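Local coordinates for protein beta-glucoside phosphorylase BglX (Unidentified, PDB 5VQE) that probably cleaves beta-glucosides by phosphorolysis, using a family GH3 TIM-barrel-type domain that holds the glucosyl unit, at residues Pro147-Pro155 against Thr222-Leu230; Ser240-Thr249 against Ile261-Met271. All blocks are in the same frame, centred on the assembly; numbering follows the deposited sequence.

Both contacts lie in the glycosyl hydrolase family 3 N-terminal domain and follow one another along the chain: helix 216-232, which carries residues 222-230 of contact 1, leads into strand 237-244, which opens contact 2. Their centres are 16 Å apart and their nearest atoms about 6 Å, so they do not touch. Strand 191-195 connects them. Its Phe195 meets Tyr227 of contact 1 edge-to-face and also touches Ser240 and Leu270 of contact 2, while pocket residue His194 is hydrogen-bonded to Asp150 and touched by Ala241. Each contact approaches the bound 2-deoxy-2-fluoro-glucose: the Asp150 side chain is about 7 Å from the sugar, that of Ala241 about 5 Å.

Contact 1 of 2, residues Pro147-Pro155 against Thr222-Leu230; sequences PIIDIDMNP and TYGRIYQAL
Ile151 lays its CD1 methyl over the middle of the Tyr223 ring, 3.7 Å from the centroid and 5° off the ring normal, a CH-pi contact. One helical turn after Tyr223, Tyr227 receives Ile149 in the same way: Ile149 CD1 stands 3.6 Å from that ring's centroid, and its CG1 lies against the phenol end. Ile149 CG1 sits between its own backbone N and carbonyl carbon (chi1 56°), which carries CD1 over the ring while CB rests on Ile226 CG2 at 3.8 Å. Ile226 reaches the other isoleucine too, its CD1 meeting Ile151 CD1 at 3.5 Å. The loop after strand 143-144 is thus seated on helix 216-232 by two methyl-on-tyrosine contacts with Ile226 packed against both isoleucines. Asp150 turns away from the helix, yet water 1 ties it back, donating to Asp150 OD1 at 2.6 Å and bonding Tyr227 OH at 2.8 Å. Asp150 OD2 bonds His194 ND1, and Tyr223 OH bonds the carbonyl oxygen of Asp198. Carbon contacts therefore hold the loop to the helix, while Asp150 and Tyr223 OH have polar partners and Tyr227 OH bonds water 1; Asp150 probably helps position pocket residue His194 as a second-shell partner.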
ATOM      1  N   PRO A 147      -2.438   1.669   7.628  1.00 10.11           N
ATOM      2  CA  PRO A 147      -1.294   2.239   6.916  1.00 12.47           C
ATOM      3  C   PRO A 147      -0.018   1.416   6.920  1.00 13.92           C
ATOM      4  O   PRO A 147       0.257   0.604   7.801  1.00 10.96           O
ATOM      5  CB  PRO A 147      -1.051   3.541   7.673  1.00 12.81           C
ATOM      6  CG  PRO A 147      -1.343   3.157   9.086  1.00 11.74           C
ATOM      7  CD  PRO A 147      -2.521   2.198   9.004  1.00 10.51           C
ATOM      8  N   ILE A 148       0.769   1.672   5.889  1.00 11.20           N
ATOM      9  CA  ILE A 148       2.106   1.115   5.756  1.00 10.43           C
ATOM     10  C   ILE A 148       3.051   1.914   6.639  1.00 11.03           C
ATOM     11  O   ILE A 148       3.208   3.127   6.459  1.00 10.13           O
ATOM     12  CB  ILE A 148       2.560   1.144   4.291  1.00  9.98           C
ATOM     13  CG1 ILE A 148       1.718   0.145   3.488  1.00 12.00           C
ATOM     14  CG2 ILE A 148       4.052   0.815   4.158  1.00 10.13           C
ATOM     15  CD1 ILE A 148       1.859   0.278   2.004  1.00 13.71           C
ATOM     16  N   ILE A 149       3.678   1.233   7.595  1.00  8.70           N
ATOM     17  CA  ILE A 149       4.633   1.875   8.489  1.00  9.51           C
ATOM     18  C   ILE A 149       6.004   1.248   8.290  1.00 10.06           C
ATOM     19  O   ILE A 149       6.842   1.254   9.197  1.00 11.87           O
ATOM     20  CB  ILE A 149       4.172   1.798   9.957  1.00 11.67           C
ATOM     21  CG1 ILE A 149       3.912   0.349  10.382  1.00 11.75           C
ATOM     22  CG2 ILE A 149       2.940   2.667  10.150  1.00 10.75           C
ATOM     23  CD1 ILE A 149       3.666   0.200  11.881  1.00 11.95           C
ATOM     24  N   ASP A 150       6.250   0.719   7.093  1.00 12.90           N
ATOM     25  CA  ASP A 150       7.610   0.400   6.688  1.00 11.89           C
ATOM     26  C   ASP A 150       8.435   1.674   6.591  1.00 14.77           C
ATOM     27  O   ASP A 150       7.912   2.764   6.351  1.00 11.50           O
ATOM     28  CB  ASP A 150       7.629  -0.303   5.334  1.00 13.08           C
ATOM     29  CG  ASP A 150       6.849  -1.598   5.333  1.00 14.52           C
ATOM     30  OD1 ASP A 150       6.855  -2.292   6.368  1.00 11.31           O
ATOM     31  OD2 ASP A 150       6.251  -1.922   4.281  1.00 13.98           O
ATOM     32  N   ILE A 151       9.744   1.522   6.771  1.00 12.25           N
ATOM     33  CA  ILE A 151      10.700   2.620   6.662  1.00 12.07           C
ATOM     34  C   ILE A 151      11.418   2.457   5.334  1.00 12.64           C
ATOM     35  O   ILE A 151      11.955   1.384   5.048  1.00 12.42           O
ATOM     36  CB  ILE A 151      11.705   2.607   7.831  1.00 11.18           C
ATOM     37  CG1 ILE A 151      10.990   2.672   9.180  1.00 12.46           C
ATOM     38  CG2 ILE A 151      12.693   3.756   7.697  1.00 15.46           C
ATOM     39  CD1 ILE A 151      11.900   2.374  10.367  1.00 14.43           C
ATOM     40  N   ASP A 152      11.441   3.516   4.521  1.00 12.21           N
ATOM     41  CA  ASP A 152      12.091   3.458   3.208  1.00 16.20           C
ATOM     42  C   ASP A 152      13.598   3.691   3.353  1.00 17.48           C
ATOM     43  O   ASP A 152      14.177   4.621   2.792  1.00 17.21           O
ATOM     44  CB  ASP A 152      11.458   4.476   2.262  1.00 17.09           C
ATOM     45  CG  ASP A 152      11.761   4.194   0.797  1.00 18.53           C
ATOM     46  OD1 ASP A 152      12.039   3.027   0.450  1.00 14.28           O
ATOM     47  OD2 ASP A 152      11.697   5.146  -0.021  1.00 16.64           O
ATOM     48  N   MET A 153      14.237   2.805   4.125  1.00 15.47           N
ATOM     49  CA  MET A 153      15.681   2.885   4.312  1.00 18.32           C
ATOM     50  C   MET A 153      16.421   2.623   3.008  1.00 20.19           C
ATOM     51  O   MET A 153      17.273   3.418   2.595  1.00 23.95           O
ATOM     52  CB  MET A 153      16.148   1.880   5.365  1.00 19.19           C
ATOM     53  CG  MET A 153      15.817   2.198   6.784  1.00 25.88           C
ATOM     54  SD  MET A 153      16.734   1.113   7.905  1.00 28.85           S
ATOM     55  CE  MET A 153      16.056   1.643   9.481  1.00 27.15           C
ATOM     56  N   ASN A 154      16.105   1.516   2.342  1.00 16.75           N
ATOM     57  CA  ASN A 154      16.907   1.028   1.232  1.00 17.73           C
ATOM     58  C   ASN A 154      16.320   1.520  -0.082  1.00 17.53           C
ATOM     59  O   ASN A 154      15.257   1.030  -0.492  1.00 18.56           O
ATOM     60  CB  ASN A 154      16.958  -0.500   1.253  1.00 18.80           C
ATOM     61  CG  ASN A 154      18.014  -1.059   0.321  1.00 20.79           C
ATOM     62  OD1 ASN A 154      18.214  -0.559  -0.788  1.00 20.85           O
ATOM     63  ND2 ASN A 154      18.699  -2.100   0.769  1.00 17.79           N
ATOM     64  N   PRO A 155      16.972   2.450  -0.794  1.00 16.47           N
ATOM     65  CA  PRO A 155      16.354   3.025  -2.003  1.00 18.04           C
ATOM     66  C   PRO A 155      16.228   2.063  -3.184  1.00 20.66           C
ATOM     67  O   PRO A 155      15.568   2.420  -4.169  1.00 18.96           O
ATOM     68  CB  PRO A 155      17.290   4.194  -2.359  1.00 22.12           C
ATOM     69  CG  PRO A 155      18.226   4.344  -1.194  1.00 27.51           C
ATOM     70  CD  PRO A 155      18.305   3.017  -0.537  1.00 22.13           C
ATOM     71  N   THR A 222      14.132   1.479  15.774  1.00 17.48           N
ATOM     72  CA  THR A 222      13.492   2.052  14.597  1.00 14.78           C
ATOM     73  C   THR A 222      12.128   1.403  14.365  1.00 15.93           C
ATOM     74  O   THR A 222      11.095   1.979  14.735  1.00 12.95           O
ATOM     75  CB  THR A 222      14.416   1.908  13.381  1.00 14.96           C
ATOM     76  OG1 THR A 222      14.728   0.527  13.151  1.00 13.98           O
ATOM     77  CG2 THR A 222      15.720   2.666  13.623  1.00 15.94           C
ATOM     78  N   TYR A 223      12.096   0.208  13.773  1.00 14.33           N
ATOM     79  CA  TYR A 223      10.813  -0.460  13.541  1.00 14.39           C
ATOM     80  C   TYR A 223      10.056  -0.685  14.846  1.00 11.32           C
ATOM     81  O   TYR A 223       8.849  -0.423  14.929  1.00 13.74           O
ATOM     82  CB  TYR A 223      11.032  -1.787  12.807  1.00 12.91           C
ATOM     83  CG  TYR A 223      11.426  -1.577  11.372  1.00 13.15           C
ATOM     84  CD1 TYR A 223      10.463  -1.446  10.378  1.00 16.11           C
ATOM     85  CD2 TYR A 223      12.761  -1.463  11.008  1.00 15.90           C
ATOM     86  CE1 TYR A 223      10.828  -1.233   9.056  1.00 13.20           C
ATOM     87  CE2 TYR A 223      13.124  -1.249   9.690  1.00 13.18           C
ATOM     88  CZ  TYR A 223      12.152  -1.134   8.724  1.00 13.10           C
ATOM     89  OH  TYR A 223      12.517  -0.918   7.414  1.00 14.45           O
ATOM     90  N   GLY A 224      10.740  -1.177  15.877  1.00 12.22           N
ATOM     91  CA  GLY A 224      10.065  -1.424  17.140  1.00 12.44           C
ATOM     92  C   GLY A 224       9.451  -0.165  17.728  1.00 12.61           C
ATOM     93  O   GLY A 224       8.341  -0.194  18.262  1.00 15.17           O
ATOM     94  N   ARG A 225      10.157   0.961  17.618  1.00 12.16           N
ATOM     95  CA  ARG A 225       9.616   2.227  18.098  1.00 13.49           C
ATOM     96  C   ARG A 225       8.330   2.594  17.371  1.00 12.45           C
ATOM     97  O   ARG A 225       7.374   3.070  17.991  1.00 10.73           O
ATOM     98  CB  ARG A 225      10.654   3.329  17.919  1.00 16.56           C
ATOM     99  CG  ARG A 225      10.225   4.691  18.431  1.00 20.30           C
ATOM    100  CD  ARG A 225      11.339   5.706  18.224  1.00 20.98           C
ATOM    101  NE  ARG A 225      10.913   7.071  18.514  1.00 22.41           N
ATOM    102  CZ  ARG A 225      10.902   7.613  19.731  1.00 26.11           C
ATOM    103  NH1 ARG A 225      11.288   6.907  20.785  1.00 24.83           N
ATOM    104  NH2 ARG A 225      10.498   8.862  19.898  1.00 29.60           N
ATOM    105  N   ILE A 226       8.290   2.384  16.055  1.00 13.43           N
ATOM    106  CA  ILE A 226       7.101   2.721  15.272  1.00 11.91           C
ATOM    107  C   ILE A 226       5.944   1.795  15.629  1.00 10.86           C
ATOM    108  O   ILE A 226       4.823   2.247  15.899  1.00 11.70           O
ATOM    109  CB  ILE A 226       7.421   2.660  13.767  1.00 11.04           C
ATOM    110  CG1 ILE A 226       8.520   3.664  13.417  1.00 11.52           C
ATOM    111  CG2 ILE A 226       6.169   2.932  12.941  1.00 10.81           C
ATOM    112  CD1 ILE A 226       9.020   3.534  12.004  1.00 16.93           C
ATOM    113  N   TYR A 227       6.187   0.485  15.618  1.00 10.27           N
ATOM    114  CA  TYR A 227       5.119  -0.445  15.970  1.00 10.50           C
ATOM    115  C   TYR A 227       4.567  -0.148  17.360  1.00 12.50           C
ATOM    116  O   TYR A 227       3.346  -0.095  17.549  1.00 10.79           O
ATOM    117  CB  TYR A 227       5.615  -1.888  15.846  1.00 11.42           C
ATOM    118  CG  TYR A 227       5.486  -2.354  14.419  1.00 12.90           C
ATOM    119  CD1 TYR A 227       6.543  -2.237  13.526  1.00 12.67           C
ATOM    120  CD2 TYR A 227       4.273  -2.847  13.944  1.00 14.89           C
ATOM    121  CE1 TYR A 227       6.406  -2.624  12.212  1.00 15.71           C
ATOM    122  CE2 TYR A 227       4.132  -3.243  12.630  1.00 12.94           C
ATOM    123  CZ  TYR A 227       5.191  -3.120  11.770  1.00 11.59           C
ATOM    124  OH  TYR A 227       5.039  -3.501  10.463  1.00 12.26           O
ATOM    125  N   GLN A 228       5.444   0.098  18.338  1.00 10.10           N
ATOM    126  CA  GLN A 228       4.970   0.431  19.678  1.00 13.47           C
ATOM    127  C   GLN A 228       4.083   1.669  19.659  1.00 13.89           C
ATOM    128  O   GLN A 228       3.045   1.704  20.329  1.00 13.04           O
ATOM    129  CB  GLN A 228       6.153   0.626  20.632  1.00 15.07           C
ATOM    130  CG  GLN A 228       6.811  -0.681  21.057  1.00 20.35           C
ATOM    131  CD  GLN A 228       7.982  -0.472  21.998  1.00 27.67           C
ATOM    132  OE1 GLN A 228       8.978   0.162  21.643  1.00 31.95           O
ATOM    133  NE2 GLN A 228       7.865  -0.999  23.206  1.00 28.47           N
ATOM    134  N   ALA A 229       4.452   2.684  18.872  1.00 15.38           N
ATOM    135  CA  ALA A 229       3.685   3.927  18.861  1.00 14.42           C
ATOM    136  C   ALA A 229       2.293   3.732  18.273  1.00 15.39           C
ATOM    137  O   ALA A 229       1.318   4.306  18.773  1.00 12.89           O
ATOM    138  CB  ALA A 229       4.437   5.004  18.079  1.00 16.12           C
ATOM    139  N   LEU A 230       2.179   2.955  17.191  1.00 10.06           N
ATOM    140  CA  LEU A 230       0.872   2.720  16.589  1.00 10.66           C
ATOM    141  C   LEU A 230       0.031   1.770  17.435  1.00 13.32           C
ATOM    142  O   LEU A 230      -1.199   1.895  17.480  1.00 14.93           O
ATOM    143  CB  LEU A 230       1.044   2.176  15.172  1.00 10.94           C
ATOM    144  CG  LEU A 230       1.174   3.249  14.077  1.00 11.66           C
ATOM    145  CD1 LEU A 230      -0.146   3.991  13.882  1.00 13.87           C
ATOM    146  CD2 LEU A 230       2.283   4.226  14.399  1.00 13.92           C
TER
HETATM  147  O   HOH W   1       6.842  -1.947   8.978  1.00 11.72           O

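Contact 2 of 2, residues Ser240-Thr249 against Ile261-Met271; sequences SAHIRQPNVT and IMPGSLSKELM
Thr249 pushes its side chain between Ile261, Glu269 and Leu270. From CB it forks. The CG2 methyl meets Ile261 CG1 at 4.1 Å and the folded chain of Glu269, bent at chi2 (85°) so that CG and OE1 both lie alongside the methyl. The other branch, OG1, is beside the backbone N (chi1 -64°), back along the helix, where it donates to Gln245 O at 2.9 Å from above the carbonyl plane; it also lies 3.9 Å from Leu270 CG. The same hydroxyl accepts from water 3, which is also bonded to Gln245 N and Met262 O, and from water 4, which binds Met262 N and the N-cap hydroxyl of Ser267. A valine here is likely to cost waters 3 and 4 the hydroxyl they both donate to, and Gln245 O one of its donors. Leu270 CD2 also meets Val248 CG1 at 3.7 Å, the two side chains crossing at about a right angle. Earlier in the chain, on strand 237-244, the backbone does the joining: Gly264 N donates to Ile243 O at 2.9 Å, nearly straight (161°), and Ser265 N to Ala241 O at 3.0 Å, more bent. Ser265 OG reaches the His242 ring at its edge, in plane, 2.8 Å from ND1, while NE2 bonds Ala289 O. Direct backbone bonds thus fasten residues 241-243, whose Ala241 side chain lies about 5 Å from the bound sugar, whereas waters 3 and 4 bridge Thr249 OG1 to the backbone of Met262, and water 4 also to Ser267 OG, where helix 246-252 meets the start of helix 268-278.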
ATOM      1  N   SER A 240       1.155  -9.493   9.508  1.00  8.91           N
ATOM      2  CA  SER A 240       2.450 -10.153   9.629  1.00 11.20           C
ATOM      3  C   SER A 240       2.863 -10.699   8.269  1.00  9.33           C
ATOM      4  O   SER A 240       2.181 -11.560   7.701  1.00 10.48           O
ATOM      5  CB  SER A 240       2.376 -11.268  10.674  1.00 11.21           C
ATOM      6  OG  SER A 240       3.666 -11.826  10.917  1.00 11.92           O
ATOM      7  N   ALA A 241       3.969 -10.198   7.743  1.00  9.47           N
ATOM      8  CA  ALA A 241       4.336 -10.429   6.357  1.00 11.53           C
ATOM      9  C   ALA A 241       5.464 -11.446   6.271  1.00 12.42           C
ATOM     10  O   ALA A 241       5.928 -11.990   7.273  1.00 12.41           O
ATOM     11  CB  ALA A 241       4.713  -9.110   5.684  1.00 13.63           C
ATOM     12  N   HIS A 242       5.906 -11.699   5.044  1.00  9.07           N
ATOM     13  CA  HIS A 242       6.816 -12.806   4.770  1.00  9.89           C
ATOM     14  C   HIS A 242       8.262 -12.335   4.793  1.00 12.26           C
ATOM     15  O   HIS A 242       9.057 -12.578   3.887  1.00 16.73           O
ATOM     16  CB  HIS A 242       6.442 -13.442   3.441  1.00 11.97           C
ATOM     17  CG  HIS A 242       4.967 -13.612   3.269  1.00 10.25           C
ATOM     18  ND1 HIS A 242       4.171 -14.191   4.233  1.00 11.21           N
ATOM     19  CD2 HIS A 242       4.138 -13.252   2.259  1.00 13.28           C
ATOM     20  CE1 HIS A 242       2.914 -14.188   3.820  1.00 13.20           C
ATOM     21  NE2 HIS A 242       2.867 -13.621   2.627  1.00 13.38           N
ATOM     22  N   ILE A 243       8.580 -11.625   5.871  1.00 10.01           N
ATOM     23  CA  ILE A 243       9.865 -10.974   6.079  1.00 12.03           C
ATOM     24  C   ILE A 243      10.478 -11.561   7.341  1.00 11.98           C
ATOM     25  O   ILE A 243       9.803 -11.668   8.369  1.00 10.85           O
ATOM     26  CB  ILE A 243       9.706  -9.447   6.214  1.00 13.53           C
ATOM     27  CG1 ILE A 243       9.047  -8.845   4.964  1.00 14.47           C
ATOM     28  CG2 ILE A 243      11.041  -8.796   6.490  1.00 13.44           C
ATOM     29  CD1 ILE A 243       8.559  -7.423   5.144  1.00 15.71           C
ATOM     30  N   ARG A 244      11.751 -11.927   7.270  1.00 11.30           N
ATOM     31  CA  ARG A 244      12.471 -12.418   8.439  1.00 13.90           C
ATOM     32  C   ARG A 244      13.183 -11.278   9.157  1.00 14.07           C
ATOM     33  O   ARG A 244      13.562 -10.274   8.544  1.00 15.90           O
ATOM     34  CB  ARG A 244      13.494 -13.483   8.037  1.00 14.62           C
ATOM     35  CG  ARG A 244      12.872 -14.831   7.750  1.00 18.24           C
ATOM     36  CD  ARG A 244      13.853 -15.781   7.098  1.00 23.08           C
ATOM     37  NE  ARG A 244      14.054 -15.467   5.693  1.00 26.17           N
ATOM     38  CZ  ARG A 244      14.920 -16.096   4.904  1.00 33.69           C
ATOM     39  NH1 ARG A 244      15.673 -17.079   5.387  1.00 38.46           N
ATOM     40  NH2 ARG A 244      15.035 -15.744   3.631  1.00 29.93           N
ATOM     41  N   GLN A 245      13.351 -11.440  10.473  1.00 13.16           N
ATOM     42  CA  GLN A 245      14.219 -10.580  11.284  1.00 14.10           C
ATOM     43  C   GLN A 245      15.063 -11.529  12.122  1.00 12.85           C
ATOM     44  O   GLN A 245      14.748 -11.808  13.289  1.00 13.35           O
ATOM     45  CB  GLN A 245      13.428  -9.601  12.152  1.00 13.45           C
ATOM     46  CG  GLN A 245      14.041  -8.208  12.240  1.00 13.94           C
ATOM     47  CD  GLN A 245      15.521  -8.214  12.630  1.00 16.62           C
ATOM     48  OE1 GLN A 245      16.019  -9.186  13.203  1.00 17.13           O
ATOM     49  NE2 GLN A 245      16.223  -7.114  12.333  1.00 14.24           N
ATOM     50  N   PRO A 246      16.117 -12.091  11.536  1.00 12.92           N
ATOM     51  CA  PRO A 246      16.858 -13.148  12.248  1.00 14.61           C
ATOM     52  C   PRO A 246      17.442 -12.691  13.569  1.00 12.85           C
ATOM     53  O   PRO A 246      17.472 -13.471  14.531  1.00 14.55           O
ATOM     54  CB  PRO A 246      17.948 -13.547  11.241  1.00 15.44           C
ATOM     55  CG  PRO A 246      17.985 -12.465  10.223  1.00 22.38           C
ATOM     56  CD  PRO A 246      16.616 -11.886  10.170  1.00 16.74           C
ATOM     57  N   ASN A 247      17.892 -11.440  13.659  1.00 14.91           N
ATOM     58  CA  ASN A 247      18.580 -10.992  14.869  1.00 15.30           C
ATOM     59  C   ASN A 247      17.602 -10.778  16.013  1.00 15.25           C
ATOM     60  O   ASN A 247      17.920 -11.066  17.173  1.00 16.85           O
ATOM     61  CB  ASN A 247      19.373  -9.720  14.571  1.00 13.61           C
ATOM     62  CG  ASN A 247      20.563  -9.987  13.668  1.00 18.19           C
ATOM     63  OD1 ASN A 247      21.252 -10.991  13.826  1.00 20.00           O
ATOM     64  ND2 ASN A 247      20.798  -9.106  12.704  1.00 17.69           N
ATOM     65  N   VAL A 248      16.405 -10.278  15.709  1.00 12.87           N
ATOM     66  CA  VAL A 248      15.364 -10.197  16.729  1.00 14.56           C
ATOM     67  C   VAL A 248      14.915 -11.595  17.122  1.00 15.60           C
ATOM     68  O   VAL A 248      14.673 -11.878  18.302  1.00 16.80           O
ATOM     69  CB  VAL A 248      14.187  -9.345  16.221  1.00 12.53           C
ATOM     70  CG1 VAL A 248      12.998  -9.415  17.178  1.00 16.60           C
ATOM     71  CG2 VAL A 248      14.634  -7.895  16.039  1.00 17.17           C
ATOM     72  N   THR A 249      14.793 -12.490  16.139  1.00 14.64           N
ATOM     73  CA  THR A 249      14.403 -13.863  16.436  1.00 14.55           C
ATOM     74  C   THR A 249      15.393 -14.509  17.398  1.00 15.07           C
ATOM     75  O   THR A 249      14.992 -15.132  18.387  1.00 14.84           O
ATOM     76  CB  THR A 249      14.297 -14.659  15.139  1.00 13.89           C
ATOM     77  OG1 THR A 249      13.252 -14.097  14.337  1.00 15.66           O
ATOM     78  CG2 THR A 249      13.980 -16.130  15.419  1.00 17.75           C
ATOM     79  N   ILE A 261      14.578 -20.273  11.478  1.00 16.47           N
ATOM     80  CA  ILE A 261      14.127 -18.884  11.504  1.00 15.18           C
ATOM     81  C   ILE A 261      13.091 -18.682  10.408  1.00 14.59           C
ATOM     82  O   ILE A 261      13.375 -18.870   9.221  1.00 15.37           O
ATOM     83  CB  ILE A 261      15.308 -17.914  11.356  1.00 17.01           C
ATOM     84  CG1 ILE A 261      16.255 -18.078  12.553  1.00 18.00           C
ATOM     85  CG2 ILE A 261      14.808 -16.464  11.268  1.00 17.94           C
ATOM     86  CD1 ILE A 261      17.479 -17.187  12.532  1.00 20.90           C
ATOM     87  N   MET A 262      11.891 -18.288  10.806  1.00 15.34           N
ATOM     88  CA  MET A 262      10.760 -18.151   9.909  1.00 16.95           C
ATOM     89  C   MET A 262      10.427 -16.685   9.674  1.00 13.08           C
ATOM     90  O   MET A 262      10.730 -15.823  10.505  1.00 11.66           O
ATOM     91  CB  MET A 262       9.526 -18.858  10.491  1.00 16.45           C
ATOM     92  CG  MET A 262       9.568 -20.380  10.427  1.00 15.73           C
ATOM     93  SD  MET A 262       9.745 -20.998   8.751  1.00 18.98           S
ATOM     94  CE  MET A 262      11.186 -22.032   8.972  1.00 19.88           C
ATOM     95  N   PRO A 263       9.788 -16.366   8.556  1.00 11.72           N
ATOM     96  CA  PRO A 263       9.268 -15.012   8.374  1.00 12.78           C
ATOM     97  C   PRO A 263       8.156 -14.720   9.370  1.00 12.06           C
ATOM     98  O   PRO A 263       7.582 -15.621   9.984  1.00 11.73           O
ATOM     99  CB  PRO A 263       8.746 -15.026   6.935  1.00 12.82           C
ATOM    100  CG  PRO A 263       8.396 -16.474   6.694  1.00 16.55           C
ATOM    101  CD  PRO A 263       9.445 -17.248   7.424  1.00 13.50           C
ATOM    102  N   GLY A 264       7.868 -13.429   9.527  1.00  9.06           N
ATOM    103  CA  GLY A 264       6.841 -12.965  10.436  1.00 12.68           C
ATOM    104  C   GLY A 264       5.590 -13.813  10.419  1.00 11.95           C
ATOM    105  O   GLY A 264       5.073 -14.202  11.469  1.00 10.95           O
ATOM    106  N   SER A 265       5.099 -14.106   9.218  1.00 11.06           N
ATOM    107  CA  SER A 265       3.830 -14.796   9.060  1.00 11.19           C
ATOM    108  C   SER A 265       3.851 -16.225   9.581  1.00 13.99           C
ATOM    109  O   SER A 265       2.780 -16.832   9.681  1.00 12.27           O
ATOM    110  CB  SER A 265       3.418 -14.788   7.580  1.00 11.07           C
ATOM    111  OG  SER A 265       4.445 -15.294   6.738  1.00 13.85           O
ATOM    112  N   LEU A 266       5.030 -16.769   9.901  1.00 11.82           N
ATOM    113  CA  LEU A 266       5.176 -18.122  10.409  1.00 13.90           C
ATOM    114  C   LEU A 266       5.919 -18.189  11.735  1.00 13.43           C
ATOM    115  O   LEU A 266       6.147 -19.294  12.240  1.00 15.73           O
ATOM    116  CB  LEU A 266       5.915 -18.989   9.378  1.00 13.32           C
ATOM    117  CG  LEU A 266       5.100 -19.401   8.152  1.00 12.16           C
ATOM    118  CD1 LEU A 266       5.997 -19.853   7.020  1.00 17.48           C
ATOM    119  CD2 LEU A 266       4.128 -20.497   8.522  1.00 13.61           C
ATOM    120  N   SER A 267       6.286 -17.052  12.325  1.00 15.96           N
ATOM    121  CA  SER A 267       7.289 -17.001  13.384  1.00 12.02           C
ATOM    122  C   SER A 267       6.646 -16.784  14.747  1.00 14.88           C
ATOM    123  O   SER A 267       6.053 -15.729  15.004  1.00 12.61           O
ATOM    124  CB  SER A 267       8.300 -15.893  13.109  1.00 13.58           C
ATOM    125  OG  SER A 267       9.009 -15.572  14.292  1.00 14.68           O
ATOM    126  N   LYS A 268       6.814 -17.762  15.641  1.00 13.01           N
ATOM    127  CA  LYS A 268       6.307 -17.606  17.002  1.00 15.54           C
ATOM    128  C   LYS A 268       7.115 -16.568  17.776  1.00 14.99           C
ATOM    129  O   LYS A 268       6.554 -15.800  18.565  1.00 13.56           O
ATOM    130  CB  LYS A 268       6.311 -18.960  17.722  1.00 18.76           C
ATOM    131  CG  LYS A 268       7.671 -19.489  18.085  1.00 20.17           C
ATOM    132  CD  LYS A 268       7.573 -20.891  18.697  1.00 25.14           C
ATOM    133  N   GLU A 269       8.428 -16.509  17.546  1.00 15.95           N
ATOM    134  CA  GLU A 269       9.253 -15.503  18.215  1.00 17.54           C
ATOM    135  C   GLU A 269       8.785 -14.086  17.897  1.00 13.68           C
ATOM    136  O   GLU A 269       8.753 -13.215  18.778  1.00 13.38           O
ATOM    137  CB  GLU A 269      10.719 -15.672  17.805  1.00 18.47           C
ATOM    138  CG  GLU A 269      11.367 -16.948  18.300  1.00 18.28           C
ATOM    139  CD  GLU A 269      11.125 -18.147  17.403  1.00 21.82           C
ATOM    140  OE1 GLU A 269      10.605 -17.978  16.282  1.00 19.79           O
ATOM    141  OE2 GLU A 269      11.468 -19.274  17.821  1.00 25.94           O
ATOM    142  N   LEU A 270       8.431 -13.825  16.644  1.00 13.19           N
ATOM    143  CA  LEU A 270       8.043 -12.468  16.268  1.00 12.78           C
ATOM    144  C   LEU A 270       6.602 -12.162  16.660  1.00 12.41           C
ATOM    145  O   LEU A 270       6.319 -11.092  17.214  1.00 13.46           O
ATOM    146  CB  LEU A 270       8.258 -12.255  14.765  1.00  9.09           C
ATOM    147  CG  LEU A 270       9.728 -12.322  14.325  1.00 12.57           C
ATOM    148  CD1 LEU A 270       9.881 -12.180  12.813  1.00 14.56           C
ATOM    149  CD2 LEU A 270      10.573 -11.261  15.045  1.00 14.54           C
ATOM    150  N   MET A 271       5.671 -13.081  16.386  1.00 11.97           N
ATOM    151  CA  MET A 271       4.268 -12.782  16.673  1.00 11.76           C
ATOM    152  C   MET A 271       3.931 -12.971  18.150  1.00 14.52           C
ATOM    153  O   MET A 271       3.216 -12.153  18.732  1.00 15.32           O
ATOM    154  CB  MET A 271       3.361 -13.637  15.795  1.00 11.45           C
ATOM    155  CG  MET A 271       3.420 -13.241  14.327  1.00  8.85           C
ATOM    156  SD  MET A 271       2.163 -14.013  13.289  1.00 13.07           S
ATOM    157  CE  MET A 271       2.724 -15.714  13.317  1.00 14.02           C
TER
HETATM  158  O   HOH W   2      15.530 -18.633   8.068  1.00 32.60           O
HETATM  159  O   HOH W   3      12.619 -14.020  11.644  1.00 11.14           O
HETATM  160  O   HOH W   4      11.341 -16.388  13.307  1.00 25.21           O